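Local atomic coordinates of putative glycyl-glycine endopeptidase lytM (Ruminococcus gnavus, PDB entry 3NYY), a protein that probably acts as a metal-dependent endopeptidase of the M23 (LytM-like) family, and is a putative glycyl-glycine endopeptidase. Residues 21-32 against 236-244; 142-152 against 164-175. All blocks are in the same frame, centred on the assembly; numbering follows the deposited sequence. Where two conformers were deposited one is given.

Contact 1 (21-32 against 236-244)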
# COMPACT_ATOMS: atom_id res chain seq x y z
N GLN A 21 -7.48 -8.99 12.07
CA GLN A 21 -6.47 -8.63 13.08
C GLN A 21 -6.54 -7.16 13.46
O GLN A 21 -5.60 -6.43 13.26
CB GLN A 21 -5.07 -8.99 12.59
CG GLN A 21 -4.86 -10.45 12.32
CD GLN A 21 -4.46 -11.28 13.52
OE1 GLN A 21 -3.37 -11.10 14.09
NE2 GLN A 21 -5.36 -12.23 13.92
N PRO A 22 -7.70 -6.71 13.98
CA PRO A 22 -7.86 -5.25 14.22
C PRO A 22 -7.02 -4.81 15.43
O PRO A 22 -7.34 -5.18 16.55
CB PRO A 22 -9.35 -5.12 14.49
CG PRO A 22 -9.80 -6.43 14.96
CD PRO A 22 -8.91 -7.46 14.34
N VAL A 23 -6.01 -3.98 15.21
CA VAL A 23 -5.12 -3.54 16.29
C VAL A 23 -4.96 -2.03 16.20
O VAL A 23 -4.36 -1.53 15.24
CB VAL A 23 -3.77 -4.24 16.19
CG1 VAL A 23 -2.85 -3.80 17.35
CG2 VAL A 23 -3.95 -5.78 16.21
N SER A 24 -5.52 -1.33 17.17
CA SER A 24 -5.39 0.11 17.32
C SER A 24 -3.96 0.59 17.52
O SER A 24 -3.09 -0.16 17.90
CB SER A 24 -6.17 0.56 18.56
OG SER A 24 -5.57 0.08 19.78
N GLU A 25 -3.71 1.87 17.30
CA GLU A 25 -2.34 2.36 17.51
C GLU A 25 -1.91 2.26 19.00
O GLU A 25 -0.74 1.97 19.28
CB GLU A 25 -2.14 3.79 16.93
CG GLU A 25 -2.15 3.85 15.36
CD GLU A 25 -1.19 2.84 14.64
OE1 GLU A 25 -0.01 2.70 15.05
OE2 GLU A 25 -1.62 2.19 13.64
N THR A 26 -2.85 2.46 19.93
CA THR A 26 -2.58 2.28 21.37
C THR A 26 -2.06 0.88 21.65
O THR A 26 -1.05 0.67 22.33
CB THR A 26 -3.86 2.54 22.21
OG1 THR A 26 -4.19 3.93 22.07
CG2 THR A 26 -3.66 2.23 23.69
N MSE A 27 -2.75 -0.11 21.08
CA MSE A 27 -2.35 -1.49 21.21
C MSE A 27 -1.03 -1.78 20.47
O MSE A 27 -0.21 -2.56 20.94
CB MSE A 27 -3.50 -2.40 20.75
CG MSE A 27 -3.40 -3.82 21.19
SE MSE A 27 -3.20 -4.02 23.10
CE MSE A 27 -4.17 -2.50 23.69
N GLN A 28 -0.79 -1.16 19.30
CA GLN A 28 0.50 -1.37 18.63
C GLN A 28 1.68 -0.91 19.49
O GLN A 28 2.68 -1.59 19.59
CB GLN A 28 0.58 -0.69 17.25
CG GLN A 28 -0.02 -1.52 16.15
CD GLN A 28 0.80 -2.76 15.76
OE1 GLN A 28 1.92 -2.98 16.22
NE2 GLN A 28 0.23 -3.55 14.86
N VAL A 29 1.52 0.24 20.15
CA VAL A 29 2.56 0.72 21.04
C VAL A 29 2.75 -0.26 22.18
O VAL A 29 3.87 -0.62 22.52
CB VAL A 29 2.22 2.12 21.60
CG1 VAL A 29 3.21 2.53 22.71
CG2 VAL A 29 2.15 3.19 20.47
N TYR A 30 1.63 -0.76 22.73
CA TYR A 30 1.72 -1.67 23.87
C TYR A 30 2.40 -2.96 23.48
O TYR A 30 3.24 -3.48 24.22
CB TYR A 30 0.33 -1.91 24.49
CG TYR A 30 0.41 -3.01 25.53
CD1 TYR A 30 0.76 -2.75 26.85
CD2 TYR A 30 0.23 -4.33 25.15
CE1 TYR A 30 0.88 -3.81 27.76
CE2 TYR A 30 0.38 -5.35 26.00
CZ TYR A 30 0.68 -5.10 27.30
OH TYR A 30 0.80 -6.21 28.11
N LEU A 31 2.05 -3.49 22.31
CA LEU A 31 2.53 -4.82 21.90
C LEU A 31 4.04 -4.89 21.73
O LEU A 31 4.64 -5.92 22.01
CB LEU A 31 1.78 -5.29 20.65
CG LEU A 31 0.35 -5.74 20.93
CD1 LEU A 31 -0.42 -5.94 19.58
CD2 LEU A 31 0.29 -7.04 21.78
N LYS A 32 4.65 -3.79 21.35
CA LYS A 32 6.12 -3.77 21.19
C LYS A 32 6.88 -4.06 22.49
O LYS A 32 8.05 -4.47 22.43
CB LYS A 32 6.61 -2.43 20.69
CG LYS A 32 6.03 -1.95 19.36
CD LYS A 32 6.71 -2.50 18.13
CE LYS A 32 6.68 -1.44 16.99
NZ LYS A 32 5.28 -1.02 16.57
N PRO A 236 -0.74 -6.24 10.84
CA PRO A 236 -0.39 -5.77 12.20
C PRO A 236 0.88 -6.39 12.80
O PRO A 236 1.68 -5.66 13.45
CB PRO A 236 -1.68 -6.07 13.00
CG PRO A 236 -2.79 -6.01 11.92
CD PRO A 236 -2.13 -6.70 10.75
N VAL A 237 1.11 -7.67 12.56
CA VAL A 237 2.36 -8.31 13.03
C VAL A 237 3.58 -7.75 12.29
O VAL A 237 4.63 -7.54 12.87
CB VAL A 237 2.27 -9.82 13.07
CG1 VAL A 237 2.35 -10.47 11.68
CG2 VAL A 237 3.39 -10.45 14.00
N LEU A 238 3.41 -7.36 11.02
CA LEU A 238 4.49 -6.71 10.29
C LEU A 238 4.80 -5.37 10.91
O LEU A 238 5.98 -5.05 11.06
CB LEU A 238 4.17 -6.54 8.81
CG LEU A 238 4.29 -7.79 7.96
CD1 LEU A 238 3.61 -7.65 6.60
CD2 LEU A 238 5.82 -8.21 7.75
N ARG A 239 3.76 -4.59 11.25
CA ARG A 239 3.97 -3.29 11.91
C ARG A 239 4.68 -3.46 13.23
O ARG A 239 5.56 -2.67 13.57
CB ARG A 239 2.65 -2.56 12.14
CG ARG A 239 2.00 -2.09 10.87
CD ARG A 239 2.81 -1.06 10.14
NE ARG A 239 3.31 0.04 10.97
CZ ARG A 239 2.69 1.18 11.20
NH1 ARG A 239 1.47 1.43 10.69
NH2 ARG A 239 3.30 2.11 11.93
N TYR A 240 4.32 -4.52 13.96
CA TYR A 240 4.96 -4.85 15.23
C TYR A 240 6.45 -5.17 15.07
O TYR A 240 7.26 -4.78 15.92
CB TYR A 240 4.19 -5.99 15.90
CG TYR A 240 4.92 -6.88 16.87
CD1 TYR A 240 4.96 -6.57 18.22
CD2 TYR A 240 5.51 -8.05 16.44
CE1 TYR A 240 5.60 -7.41 19.11
CE2 TYR A 240 6.17 -8.89 17.30
CZ TYR A 240 6.20 -8.56 18.65
OH TYR A 240 6.85 -9.41 19.52
N ALA A 241 6.80 -5.82 13.97
CA ALA A 241 8.17 -6.17 13.67
C ALA A 241 8.94 -5.12 12.85
O ALA A 241 10.10 -5.35 12.54
CB ALA A 241 8.17 -7.49 12.88
N GLU A 242 8.30 -3.98 12.57
CA GLU A 242 8.85 -2.95 11.68
C GLU A 242 10.26 -2.50 12.05
O GLU A 242 11.11 -2.34 11.19
CB GLU A 242 7.91 -1.72 11.63
CG GLU A 242 7.83 -0.88 12.91
CD GLU A 242 6.56 -0.04 13.01
OE1 GLU A 242 5.90 0.18 11.96
OE2 GLU A 242 6.23 0.39 14.15
N ASN A 243 10.47 -2.30 13.35
CA ASN A 243 11.75 -1.82 13.90
C ASN A 243 12.70 -2.95 14.26
O ASN A 243 13.73 -2.70 14.86
CB ASN A 243 11.53 -0.91 15.11
CG ASN A 243 10.81 0.36 14.74
OD1 ASN A 243 10.98 0.88 13.63
ND2 ASN A 243 9.97 0.85 15.65
N ALA A 244 12.36 -4.18 13.86
CA ALA A 244 13.20 -5.35 14.06
C ALA A 244 13.71 -5.83 12.70
O ALA A 244 13.38 -6.91 12.21
CB ALA A 244 12.44 -6.46 14.79
O HOH W 1 -1.19 -9.71 12.19
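P236 is held between the turn at Q21 and the side of helix 25-31. Its ring CG stands 3.1 Å from the backbone O of Q21, while its CB meets V23 CG2 at 3.9 Å. The backbone oxygen of P236 is gripped twice. Q28 NE2 donates to it over 2.9 Å with an N-H...O angle of 165°, the acceptor lying close to the amide plane, and Y240 N reaches it from the opposite face. With CG anti to the carbonyl carbon, a bend at chi2 (-72°) brings the Q28 amide to this carbonyl, NE2 also touching R239 CB. A water links Q21 OE1, which also accepts from W88 NE1, to V237 N, while Q21 NE2 donates to F18 O. The edge of the Y240 ring meets the last turn of helix 25-31, with CE1 3.4 Å from L31 O.

The other side is looser: K32 and E242 are partly exposed, and the exposed N243 comes no closer than 4.2 Å, ND2 to K32 CE. K32, bent at chi2, chi3 and chi4, passes alongside Y240 O to place NZ 3.0 Å from E242 OE2 in one of the two E242 conformers, a salt bridge that meets the carboxylate from above its plane. In that conformer E242 OE1 takes R239 NE at 2.8 Å, so one carboxylate joins two cations. R239 also forms a salt bridge with E133 of the second subunit.

The axes of the two short helical segments pass 10.2 Å apart and 49° from parallel, so side chains reach across, often to the other segment's backbone. W88 of helix 77-88 packs against both L31 and P236, W45 of helix 37-48 touches Q21 and V23, and L238 turns to strand 128-132.

Contact 2 (142-152 against 164-175)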
# COMPACT_ATOMS: atom_id res chain seq x y z
N VAL A 142 15.30 -11.37 1.32
CA VAL A 142 14.12 -11.77 2.08
C VAL A 142 14.62 -12.79 3.09
O VAL A 142 15.25 -13.78 2.73
CB VAL A 142 13.03 -12.34 1.16
CG1 VAL A 142 11.89 -12.90 2.00
CG2 VAL A 142 12.53 -11.21 0.17
N VAL A 143 14.37 -12.49 4.38
CA VAL A 143 14.77 -13.34 5.47
C VAL A 143 13.55 -13.86 6.21
O VAL A 143 12.46 -13.28 6.18
CB VAL A 143 15.69 -12.61 6.46
CG1 VAL A 143 16.94 -12.13 5.74
CG2 VAL A 143 14.97 -11.47 7.19
N SER A 144 13.73 -14.99 6.88
CA SER A 144 12.65 -15.65 7.58
C SER A 144 12.29 -14.85 8.82
O SER A 144 13.15 -14.53 9.63
CB SER A 144 13.06 -17.04 8.04
OG SER A 144 11.93 -17.78 8.56
N MSE A 145 11.02 -14.57 8.98
CA MSE A 145 10.56 -13.82 10.16
C MSE A 145 10.69 -14.64 11.43
O MSE A 145 10.76 -14.08 12.51
CB MSE A 145 9.12 -13.38 9.94
CG MSE A 145 8.96 -12.34 8.81
SE MSE A 145 7.10 -11.98 8.38
CE MSE A 145 6.67 -10.91 9.88
N THR A 146 10.63 -15.96 11.27
CA THR A 146 10.53 -16.93 12.37
C THR A 146 11.54 -18.06 12.23
O THR A 146 12.09 -18.30 11.16
CB THR A 146 9.12 -17.61 12.36
OG1 THR A 146 9.02 -18.48 11.22
CG2 THR A 146 7.97 -16.53 12.29
N ASP A 147 11.77 -18.78 13.32
CA ASP A 147 12.39 -20.07 13.21
C ASP A 147 11.36 -20.95 12.50
O ASP A 147 10.17 -20.62 12.41
CB ASP A 147 12.63 -20.66 14.59
CG ASP A 147 13.76 -20.01 15.36
OD1 ASP A 147 14.48 -19.14 14.86
OD2 ASP A 147 13.94 -20.43 16.53
N GLY A 148 11.82 -22.09 12.02
CA GLY A 148 10.88 -23.08 11.51
C GLY A 148 11.50 -24.09 10.60
O GLY A 148 12.71 -24.37 10.70
N VAL A 149 10.66 -24.71 9.76
CA VAL A 149 11.10 -25.76 8.83
C VAL A 149 10.56 -25.37 7.47
O VAL A 149 9.44 -24.86 7.38
CB VAL A 149 10.55 -27.15 9.23
CG1 VAL A 149 10.93 -28.18 8.21
CG2 VAL A 149 11.06 -27.52 10.68
N VAL A 150 11.35 -25.56 6.43
CA VAL A 150 10.91 -25.33 5.05
C VAL A 150 9.90 -26.42 4.70
O VAL A 150 10.26 -27.60 4.63
CB VAL A 150 12.06 -25.35 4.02
CG1 VAL A 150 11.51 -25.10 2.59
CG2 VAL A 150 13.15 -24.32 4.39
N THR A 151 8.65 -26.03 4.51
CA THR A 151 7.50 -26.89 4.25
C THR A 151 7.16 -27.02 2.77
O THR A 151 6.72 -28.08 2.33
CB THR A 151 6.26 -26.34 4.98
OG1 THR A 151 6.56 -26.27 6.37
CG2 THR A 151 5.01 -27.20 4.75
N GLU A 152 7.29 -25.90 2.04
CA GLU A 152 7.09 -25.92 0.60
C GLU A 152 8.14 -25.05 -0.06
O GLU A 152 8.59 -24.04 0.51
CB GLU A 152 5.67 -25.43 0.24
CG GLU A 152 4.58 -26.45 0.57
CD GLU A 152 3.18 -26.00 0.21
OE1 GLU A 152 2.83 -24.84 0.49
OE2 GLU A 152 2.41 -26.82 -0.35
N GLY A 164 7.60 -21.64 1.74
CA GLY A 164 6.74 -21.67 2.92
C GLY A 164 7.48 -22.26 4.11
O GLY A 164 8.12 -23.30 3.99
N ILE A 165 7.42 -21.56 5.24
CA ILE A 165 8.07 -21.96 6.49
C ILE A 165 6.97 -22.20 7.53
O ILE A 165 6.17 -21.32 7.84
CB ILE A 165 8.97 -20.82 7.00
CG1 ILE A 165 10.04 -20.41 6.00
CG2 ILE A 165 9.61 -21.18 8.38
CD1 ILE A 165 10.91 -21.53 5.44
N THR A 166 7.00 -23.37 8.14
CA THR A 166 6.14 -23.67 9.25
C THR A 166 6.89 -23.36 10.53
O THR A 166 7.96 -23.93 10.80
CB THR A 166 5.63 -25.09 9.23
OG1 THR A 166 4.87 -25.29 8.04
CG2 THR A 166 4.70 -25.40 10.46
N ALA A 167 6.33 -22.44 11.30
CA ALA A 167 6.98 -21.87 12.48
C ALA A 167 6.62 -22.77 13.68
O ALA A 167 5.64 -23.52 13.60
CB ALA A 167 6.56 -20.42 12.72
N PRO A 168 7.40 -22.70 14.76
CA PRO A 168 7.22 -23.69 15.85
C PRO A 168 5.86 -23.70 16.54
O PRO A 168 5.40 -24.75 16.99
CB PRO A 168 8.32 -23.34 16.85
CG PRO A 168 9.14 -22.29 16.27
CD PRO A 168 8.56 -21.83 14.97
N THR A 169 5.20 -22.54 16.63
CA THR A 169 3.88 -22.43 17.24
C THR A 169 2.75 -22.85 16.30
O THR A 169 1.60 -23.00 16.75
CB THR A 169 3.68 -21.04 17.88
OG1 THR A 169 4.79 -20.77 18.76
CG2 THR A 169 2.37 -20.99 18.73
N GLY A 170 3.08 -23.05 15.02
CA GLY A 170 2.19 -23.72 14.08
C GLY A 170 1.72 -22.95 12.85
O GLY A 170 1.04 -23.51 11.99
N ALA A 171 2.05 -21.68 12.78
CA ALA A 171 1.66 -20.92 11.61
C ALA A 171 2.56 -21.22 10.41
O ALA A 171 3.71 -21.61 10.56
CB ALA A 171 1.65 -19.41 11.89
N TYR A 172 1.99 -21.04 9.23
CA TYR A 172 2.71 -21.19 7.96
C TYR A 172 2.94 -19.78 7.42
O TYR A 172 1.99 -19.05 7.14
CB TYR A 172 1.86 -22.00 7.01
CG TYR A 172 2.46 -22.23 5.65
CD1 TYR A 172 2.21 -21.36 4.64
CD2 TYR A 172 3.15 -23.39 5.34
CE1 TYR A 172 2.73 -21.55 3.36
CE2 TYR A 172 3.66 -23.59 4.05
CZ TYR A 172 3.41 -22.68 3.07
OH TYR A 172 3.88 -22.86 1.78
N PHE A 173 4.22 -19.41 7.27
CA PHE A 173 4.61 -18.13 6.70
C PHE A 173 4.96 -18.33 5.24
O PHE A 173 5.82 -19.14 4.90
CB PHE A 173 5.79 -17.57 7.50
CG PHE A 173 5.39 -17.03 8.84
CD1 PHE A 173 5.06 -17.85 9.90
CD2 PHE A 173 5.29 -15.65 9.01
CE1 PHE A 173 4.62 -17.29 11.12
CE2 PHE A 173 4.90 -15.10 10.19
CZ PHE A 173 4.55 -15.91 11.26
N TYR A 174 4.29 -17.56 4.37
CA TYR A 174 4.34 -17.72 2.94
C TYR A 174 5.02 -16.55 2.30
O TYR A 174 4.58 -15.43 2.53
CB TYR A 174 2.89 -17.85 2.45
CG TYR A 174 2.65 -17.92 0.95
CD1 TYR A 174 3.07 -19.03 0.22
CD2 TYR A 174 1.99 -16.92 0.28
CE1 TYR A 174 2.81 -19.08 -1.15
CE2 TYR A 174 1.72 -17.00 -1.07
CZ TYR A 174 2.13 -18.09 -1.78
OH TYR A 174 1.89 -18.18 -3.15
N TYR A 175 6.07 -16.80 1.52
CA TYR A 175 6.89 -15.74 0.90
C TYR A 175 6.87 -15.99 -0.59
O TYR A 175 7.34 -17.03 -1.07
CB TYR A 175 8.33 -15.79 1.41
CG TYR A 175 8.48 -15.69 2.92
CD1 TYR A 175 8.28 -16.81 3.73
CD2 TYR A 175 8.91 -14.51 3.52
CE1 TYR A 175 8.43 -16.76 5.12
CE2 TYR A 175 9.08 -14.44 4.89
CZ TYR A 175 8.82 -15.56 5.70
OH TYR A 175 8.96 -15.42 7.10
O HOH W 2 9.18 -17.64 8.53
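Backbone pairing joins V149 and T166, each donating to the other's carbonyl over 3.0 Å in an antiparallel hydrogen-bonded pair. The next pair, V150 with I165, is non-hydrogen-bonded. After it the register slips by one: T151 N and, more weakly, E152 N both point to G164 O, while G164 N returns a bond to E152 O. This is a classic beta bulge. G148 brings the strands close, its CA 3.1 Å from T166 O.

Among polar side chains, T151 OG1 and T166 OG1 share a short hydrogen bond of 2.6 Å in one T151 conformer. In the loop 144-147, M145 N donates almost straight (175°) to Y175 OH, fixing the phenol against the backbone. A water joins that hydroxyl to S144 OG and T146 OG1; S144 OG itself donates in plane to a lone pair of T146 O, and T146 OG1 to D147 O.

The apolar contacts gather around the rings. T146 CG2 sits over one face of F173, 3.8 Å from the centroid and 18° off the normal, a CH-pi contact; with OG1 between the backbone N and carbonyl carbon (chi1 70°), the methyl is the branch turned to the ring. The selenium of M145 approaches F173 obliquely in a Met-aromatic contact, V142 CG1 packs on Y175 CD2, V150 CG2 meets I165 CD1, and, in that conformer, T151 CG2 comes to the edge of the Y172 ring.

Within the curled antiparallel sheet, strand 162-166 lies between 148-153 and 172-178; 172-178 pairs in turn, antiparallel, with 216-225, whose L219 and I221 back M145, Y175 and F173. L196 of strand 195-198 packs on S144, I165 and Y175, while D147 accepts from A192 N and forms a salt bridge with K191.

How the contacts relate
The centres of the contacts are 20 Å apart, on opposite sides of the chain's centre. Along the chain, 21-32 comes first, then both segments of contact 2, and finally 236-244, so contact 1 brings together parts 204 residues apart while contact 2 spans a gap of only 12. Contact 1 therefore ties a helix of the LytM N-terminal family region to helix 235-240, which follows strand 228-232 of the antiparallel sheet, whereas contact 2 is local pairing within that same sheet. The two meet directly where L238 CD2 packs 3.5 Å from M145 CE, connecting the helix of contact 1 to the loop of contact 2.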